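Local structure of glucosamine-6-phosphate deaminase (Thermotoga maritima, 1J5X) at residues A[73-78]-A[174-179]; A[233-238]-A[315-320]. The protein belongs to the SIS-domain family and folds into two alpha/beta halves, each with a parallel beta-sheet flanked by helices. One frame throughout, in Å; residues are numbered along the deposited sequence.

Contact 1. Residues A[73-78]-A[174-179]; sequences YFERVL and LADKIA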
loop_
_atom_site.group_PDB
_atom_site.type_symbol
_atom_site.label_atom_id
_atom_site.label_comp_id
_atom_site.label_asym_id
_atom_site.label_seq_id
_atom_site.Cartn_x
_atom_site.Cartn_y
_atom_site.Cartn_z
ATOM N N TYR A 73 5.370 -10.287 1.190
ATOM C CA TYR A 73 5.954 -10.765 -0.062
ATOM C C TYR A 73 7.383 -11.280 0.078
ATOM O O TYR A 73 7.770 -12.300 -0.541
ATOM C CB TYR A 73 5.882 -9.666 -1.116
ATOM C CG TYR A 73 6.026 -10.177 -2.540
ATOM C CD1 TYR A 73 5.022 -10.942 -3.133
ATOM C CD2 TYR A 73 7.177 -9.932 -3.269
ATOM C CE1 TYR A 73 5.166 -11.458 -4.426
ATOM C CE2 TYR A 73 7.330 -10.429 -4.565
ATOM C CZ TYR A 73 6.331 -11.203 -5.145
ATOM O OH TYR A 73 6.502 -11.771 -6.391
ATOM N N PHE A 74 8.203 -10.563 0.828
ATOM C CA PHE A 74 9.580 -11.035 1.057
ATOM C C PHE A 74 9.643 -12.397 1.732
ATOM O O PHE A 74 10.432 -13.276 1.336
ATOM C CB PHE A 74 10.374 -10.061 1.929
ATOM C CG PHE A 74 11.231 -9.157 1.124
ATOM C CD1 PHE A 74 10.651 -8.257 0.240
ATOM C CD2 PHE A 74 12.627 -9.175 1.273
ATOM C CE1 PHE A 74 11.438 -7.383 -0.484
ATOM C CE2 PHE A 74 13.435 -8.302 0.548
ATOM C CZ PHE A 74 12.851 -7.409 -0.326
ATOM N N GLU A 75 8.828 -12.577 2.753
ATOM C CA GLU A 75 8.795 -13.862 3.431
ATOM C C GLU A 75 8.301 -14.918 2.430
ATOM O O GLU A 75 8.818 -16.041 2.403
ATOM C CB GLU A 75 7.819 -13.849 4.606
ATOM C CG GLU A 75 7.763 -15.186 5.302
ATOM C CD GLU A 75 6.894 -15.229 6.593
ATOM O OE1 GLU A 75 5.857 -14.543 6.682
ATOM O OE2 GLU A 75 7.259 -15.996 7.510
ATOM N N ARG A 76 7.325 -14.559 1.627
ATOM C CA ARG A 76 6.744 -15.504 0.647
ATOM C C ARG A 76 7.757 -15.939 -0.423
ATOM O O ARG A 76 7.919 -17.144 -0.726
ATOM C CB ARG A 76 5.531 -14.855 -0.053
ATOM C CG ARG A 76 4.796 -15.791 -1.048
ATOM C CD ARG A 76 3.612 -15.153 -1.749
ATOM N NE ARG A 76 2.601 -14.606 -0.823
ATOM C CZ ARG A 76 1.731 -15.332 -0.128
ATOM N NH1 ARG A 76 1.727 -16.673 -0.236
ATOM N NH2 ARG A 76 0.852 -14.735 0.699
ATOM N N VAL A 77 8.437 -14.984 -1.020
ATOM C CA VAL A 77 9.353 -15.365 -2.089
ATOM C C VAL A 77 10.766 -15.669 -1.686
ATOM O O VAL A 77 11.444 -16.453 -2.388
ATOM C CB VAL A 77 9.362 -14.340 -3.269
ATOM C CG1 VAL A 77 7.922 -14.053 -3.735
ATOM C CG2 VAL A 77 10.072 -13.067 -2.866
ATOM N N LEU A 78 11.250 -15.119 -0.578
ATOM C CA LEU A 78 12.631 -15.425 -0.161
ATOM C C LEU A 78 12.713 -16.431 0.983
ATOM O O LEU A 78 13.795 -16.870 1.321
ATOM C CB LEU A 78 13.377 -14.144 0.287
ATOM C CG LEU A 78 13.675 -13.226 -0.888
ATOM C CD1 LEU A 78 14.102 -11.845 -0.333
ATOM C CD2 LEU A 78 14.847 -13.840 -1.724
ATOM N N LEU A 174 12.594 -6.593 -6.881
ATOM C CA LEU A 174 13.907 -6.861 -6.280
ATOM C C LEU A 174 13.945 -8.212 -5.501
ATOM O O LEU A 174 14.936 -8.995 -5.548
ATOM C CB LEU A 174 14.252 -5.711 -5.323
ATOM C CG LEU A 174 15.584 -5.755 -4.563
ATOM C CD1 LEU A 174 15.957 -4.429 -3.960
ATOM C CD2 LEU A 174 15.433 -6.668 -3.445
ATOM N N ALA A 175 12.888 -8.485 -4.752
ATOM C CA ALA A 175 12.881 -9.752 -4.008
ATOM C C ALA A 175 12.924 -10.945 -4.970
ATOM O O ALA A 175 13.678 -11.921 -4.735
ATOM C CB ALA A 175 11.601 -9.869 -3.171
ATOM N N ASP A 176 12.118 -10.880 -6.025
ATOM C CA ASP A 176 12.113 -12.001 -6.947
ATOM C C ASP A 176 13.476 -12.123 -7.636
ATOM O O ASP A 176 13.969 -13.235 -7.869
ATOM C CB ASP A 176 11.019 -11.859 -7.968
ATOM C CG ASP A 176 9.645 -12.215 -7.397
ATOM O OD1 ASP A 176 9.542 -13.287 -6.717
ATOM O OD2 ASP A 176 8.676 -11.462 -7.621
ATOM N N LYS A 177 14.086 -10.994 -7.985
ATOM C CA LYS A 177 15.419 -11.088 -8.627
ATOM C C LYS A 177 16.418 -11.738 -7.684
ATOM O O LYS A 177 17.276 -12.566 -8.103
ATOM C CB LYS A 177 15.949 -9.681 -9.057
ATOM C CG LYS A 177 15.276 -9.092 -10.244
ATOM C CD LYS A 177 15.481 -10.037 -11.481
ATOM C CE LYS A 177 15.075 -9.329 -12.787
ATOM N NZ LYS A 177 15.094 -10.253 -14.018
ATOM N N ILE A 178 16.348 -11.412 -6.403
ATOM C CA ILE A 178 17.290 -11.999 -5.454
ATOM C C ILE A 178 17.037 -13.521 -5.330
ATOM O O ILE A 178 17.992 -14.313 -5.238
ATOM C CB ILE A 178 17.176 -11.337 -4.093
ATOM C CG1 ILE A 178 17.754 -9.923 -4.220
ATOM C CG2 ILE A 178 17.892 -12.149 -2.996
ATOM C CD1 ILE A 178 17.622 -9.079 -3.001
ATOM N N ALA A 179 15.760 -13.887 -5.373
ATOM C CA ALA A 179 15.399 -15.307 -5.243
ATOM C C ALA A 179 15.725 -16.120 -6.480
ATOM O O ALA A 179 15.804 -17.336 -6.399
ATOM C CB ALA A 179 13.913 -15.443 -4.957
#
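The hydroxyl of Y73 donates a short hydrogen bond to D176, OH to OD2 2.5 Å, across two helices of the SIS domain, 62-78 and 162-179, whose C-terminal turns run nearly parallel at 20°. OD2 receives it on its syn lone pair, at the edge of the tyrosine ring and in its plane, while the carboxylate stands almost upright to that ring (89° between planes). The other oxygen, OD1, bonds to N181 just past the helix end, so both oxygens are held and the carboxylate's rotation is fixed. Y73 reaches across because its CG lies anti to the backbone N (chi1 -161°). V77 fills the corner between the two groups: CG1 lies over one face of the Y73 ring, toward its rim, and 3.5 Å from D176 OD1. The rest of the contact is apolar. A175 points its methyl into the opposite helix, where CB sits over one face of the F74 ring, 3.9 Å from its centroid, a CH-pi contact, and also meets V77 CG2 at 3.6 Å. F74 in turn packs edge-to-face with F57 of strand 54-59, which joins helix 62-78 to the parallel sheet. At the outer end L78 spreads over the last turn of the partner helix, its CD2 3.7 Å from both I178 CG2 and A179 CB.

Contact 2. Residues A[233-238]-A[315-320]; sequences KCIEMS and AQILGY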
loop_
_atom_site.group_PDB
_atom_site.type_symbol
_atom_site.label_atom_id
_atom_site.label_comp_id
_atom_site.label_asym_id
_atom_site.label_seq_id
_atom_site.Cartn_x
_atom_site.Cartn_y
_atom_site.Cartn_z
ATOM N N LYS A 233 -6.248 5.874 2.472
ATOM C CA LYS A 233 -6.459 6.857 1.394
ATOM C C LYS A 233 -7.841 7.476 1.512
ATOM O O LYS A 233 -7.989 8.693 1.314
ATOM C CB LYS A 233 -6.336 6.204 0.005
ATOM C CG LYS A 233 -5.058 5.416 -0.292
ATOM C CD LYS A 233 -3.779 6.240 -0.321
ATOM C CE LYS A 233 -3.238 6.612 1.119
ATOM N NZ LYS A 233 -1.732 6.836 1.112
ATOM N N CYS A 234 -8.851 6.678 1.804
ATOM C CA CYS A 234 -10.190 7.249 1.892
ATOM C C CYS A 234 -10.392 8.049 3.136
ATOM O O CYS A 234 -11.237 8.965 3.151
ATOM C CB CYS A 234 -11.247 6.201 1.801
ATOM S SG CYS A 234 -11.204 5.446 0.101
ATOM N N ILE A 235 -9.625 7.730 4.175
ATOM C CA ILE A 235 -9.750 8.516 5.401
ATOM C C ILE A 235 -9.138 9.860 5.143
ATOM O O ILE A 235 -9.796 10.880 5.362
ATOM C CB ILE A 235 -9.021 7.820 6.619
ATOM C CG1 ILE A 235 -9.846 6.619 7.083
ATOM C CG2 ILE A 235 -8.806 8.835 7.753
ATOM C CD1 ILE A 235 -9.060 5.530 7.969
ATOM N N GLU A 236 -7.915 9.888 4.634
ATOM C CA GLU A 236 -7.249 11.129 4.405
ATOM C C GLU A 236 -7.870 11.989 3.303
ATOM O O GLU A 236 -8.044 13.209 3.467
ATOM C CB GLU A 236 -5.799 10.926 4.027
ATOM C CG GLU A 236 -4.895 10.305 5.101
ATOM C CD GLU A 236 -3.485 10.025 4.559
ATOM O OE1 GLU A 236 -3.370 9.521 3.415
ATOM O OE2 GLU A 236 -2.481 10.271 5.251
HETATM N N MSE A 237 -8.203 11.369 2.171
HETATM C CA MSE A 237 -8.694 12.181 1.047
HETATM C C MSE A 237 -10.090 12.706 1.166
HETATM O O MSE A 237 -10.367 13.867 0.797
HETATM C CB MSE A 237 -8.621 11.359 -0.264
HETATM C CG MSE A 237 -7.238 11.148 -0.727
HETATM SE SE MSE A 237 -7.372 10.050 -2.474
HETATM C CE MSE A 237 -5.573 9.624 -2.711
ATOM N N SER A 238 -10.955 11.839 1.670
ATOM C CA SER A 238 -12.372 12.118 1.698
ATOM C C SER A 238 -13.055 12.237 3.036
ATOM O O SER A 238 -14.258 12.465 3.081
ATOM C CB SER A 238 -13.075 11.038 0.885
ATOM O OG SER A 238 -13.369 9.879 1.677
ATOM N N ALA A 315 -8.961 2.127 -4.610
ATOM C CA ALA A 315 -9.285 2.902 -3.398
ATOM C C ALA A 315 -8.814 4.359 -3.479
ATOM O O ALA A 315 -9.480 5.243 -2.930
ATOM C CB ALA A 315 -8.667 2.180 -2.120
ATOM N N GLN A 316 -7.708 4.637 -4.167
ATOM C CA GLN A 316 -7.260 6.037 -4.334
ATOM C C GLN A 316 -8.318 6.782 -5.186
ATOM O O GLN A 316 -8.581 7.939 -4.963
ATOM C CB GLN A 316 -5.974 6.110 -5.112
ATOM C CG GLN A 316 -4.735 5.520 -4.427
ATOM C CD GLN A 316 -3.562 5.438 -5.397
ATOM O OE1 GLN A 316 -3.383 6.309 -6.195
ATOM N NE2 GLN A 316 -2.753 4.385 -5.313
ATOM N N ILE A 317 -8.858 6.098 -6.203
ATOM C CA ILE A 317 -9.890 6.693 -7.055
ATOM C C ILE A 317 -11.194 6.856 -6.256
ATOM O O ILE A 317 -11.891 7.870 -6.400
ATOM C CB ILE A 317 -10.105 5.814 -8.363
ATOM C CG1 ILE A 317 -8.873 5.931 -9.241
ATOM C CG2 ILE A 317 -11.406 6.220 -9.111
ATOM C CD1 ILE A 317 -8.885 4.948 -10.491
ATOM N N LEU A 318 -11.518 5.886 -5.414
ATOM C CA LEU A 318 -12.702 5.992 -4.582
ATOM C C LEU A 318 -12.512 7.209 -3.672
ATOM O O LEU A 318 -13.412 8.059 -3.555
ATOM C CB LEU A 318 -12.872 4.747 -3.715
ATOM C CG LEU A 318 -14.037 4.827 -2.710
ATOM C CD1 LEU A 318 -15.440 4.936 -3.432
ATOM C CD2 LEU A 318 -14.019 3.558 -1.899
ATOM N N GLY A 319 -11.325 7.325 -3.082
ATOM C CA GLY A 319 -11.107 8.430 -2.155
ATOM C C GLY A 319 -11.303 9.763 -2.869
ATOM O O GLY A 319 -11.973 10.696 -2.348
ATOM N N TYR A 320 -10.690 9.867 -4.044
ATOM C CA TYR A 320 -10.767 11.109 -4.818
ATOM C C TYR A 320 -12.218 11.441 -5.187
ATOM O O TYR A 320 -12.740 12.532 -4.896
ATOM C CB TYR A 320 -9.925 11.004 -6.064
ATOM C CG TYR A 320 -9.937 12.308 -6.838
ATOM C CD1 TYR A 320 -10.944 12.586 -7.760
ATOM C CD2 TYR A 320 -8.980 13.292 -6.578
ATOM C CE1 TYR A 320 -10.991 13.823 -8.409
ATOM C CE2 TYR A 320 -9.025 14.526 -7.210
ATOM C CZ TYR A 320 -10.030 14.787 -8.119
ATOM O OH TYR A 320 -10.068 16.058 -8.713
#
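C234 and M237 both hold their first side-chain atom beyond CB beside the backbone N and anti to the carbonyl carbon (chi1 -66° and -71°); this sets C234 SG directly against the backbone of helix 313-326 around G319 and starts the M237 chain toward it. The selenomethionine M237 is extended beyond CG, which carries SE to rest 3.5 Å from Q316 O and 3.7 Å from Y320 N, alongside a backbone hydrogen bond of the opposite turn. C234 SG similarly lies 3.5 Å from A315 O and 3.7 Å from G319 N, next to the preceding bond of that helix, and touches L318 CD2. With no side chain on G319, the two backbones draw together until C234 CA and G319 CA are 4.3 Å apart; the helix segments approach to 8.2 Å at 26°. S238 closes the end, its CB 3.4 Å from G319 O. Its hydroxyl turns back to its own helix and donates to C234 O in the carbonyl plane, on a lone pair, and also pairs with T240 OG1; C234 O accepts from S238 N as well, so two bonds grip it. At the other end K233 and Q316 run side by side, CG to CG 4.1 Å, and their polar ends find partners elsewhere: K233 NZ with E229, M160 O and S62, Q316 with Q23 and T312. C234 and L318 also rest on F215 of strand 214-218, while M237 and Q316 reach helix 15-25. Near-parallel helices closely packed through a glycine, with one flank against a central parallel sheet, make this a layer of an alpha/beta sandwich as in SIS folds.

In the fold
Contacts 1 and 2 both pair nearly parallel helices, yet they share no helix and lie on opposite sides of the chain's centre, with centres about 30 Å apart. Contact 1 joins the final turns of both its helices, whereas in contact 2 the end of helix 222-238 meets the early turns of helix 313-326, which runs on. Contact 1 belongs to the half built on the five-stranded sheet and is partly buried; contact 2 belongs to the four-stranded half and is almost wholly buried. Their chemistry follows: 73-78 with 174-179 combines a tyrosine-carboxylate hydrogen bond with aromatic and methyl packing, whereas 233-238 with 315-320 has no hydrogen bond across it and packs a cysteine and a (seleno)methionine side chain against the backbone around G319.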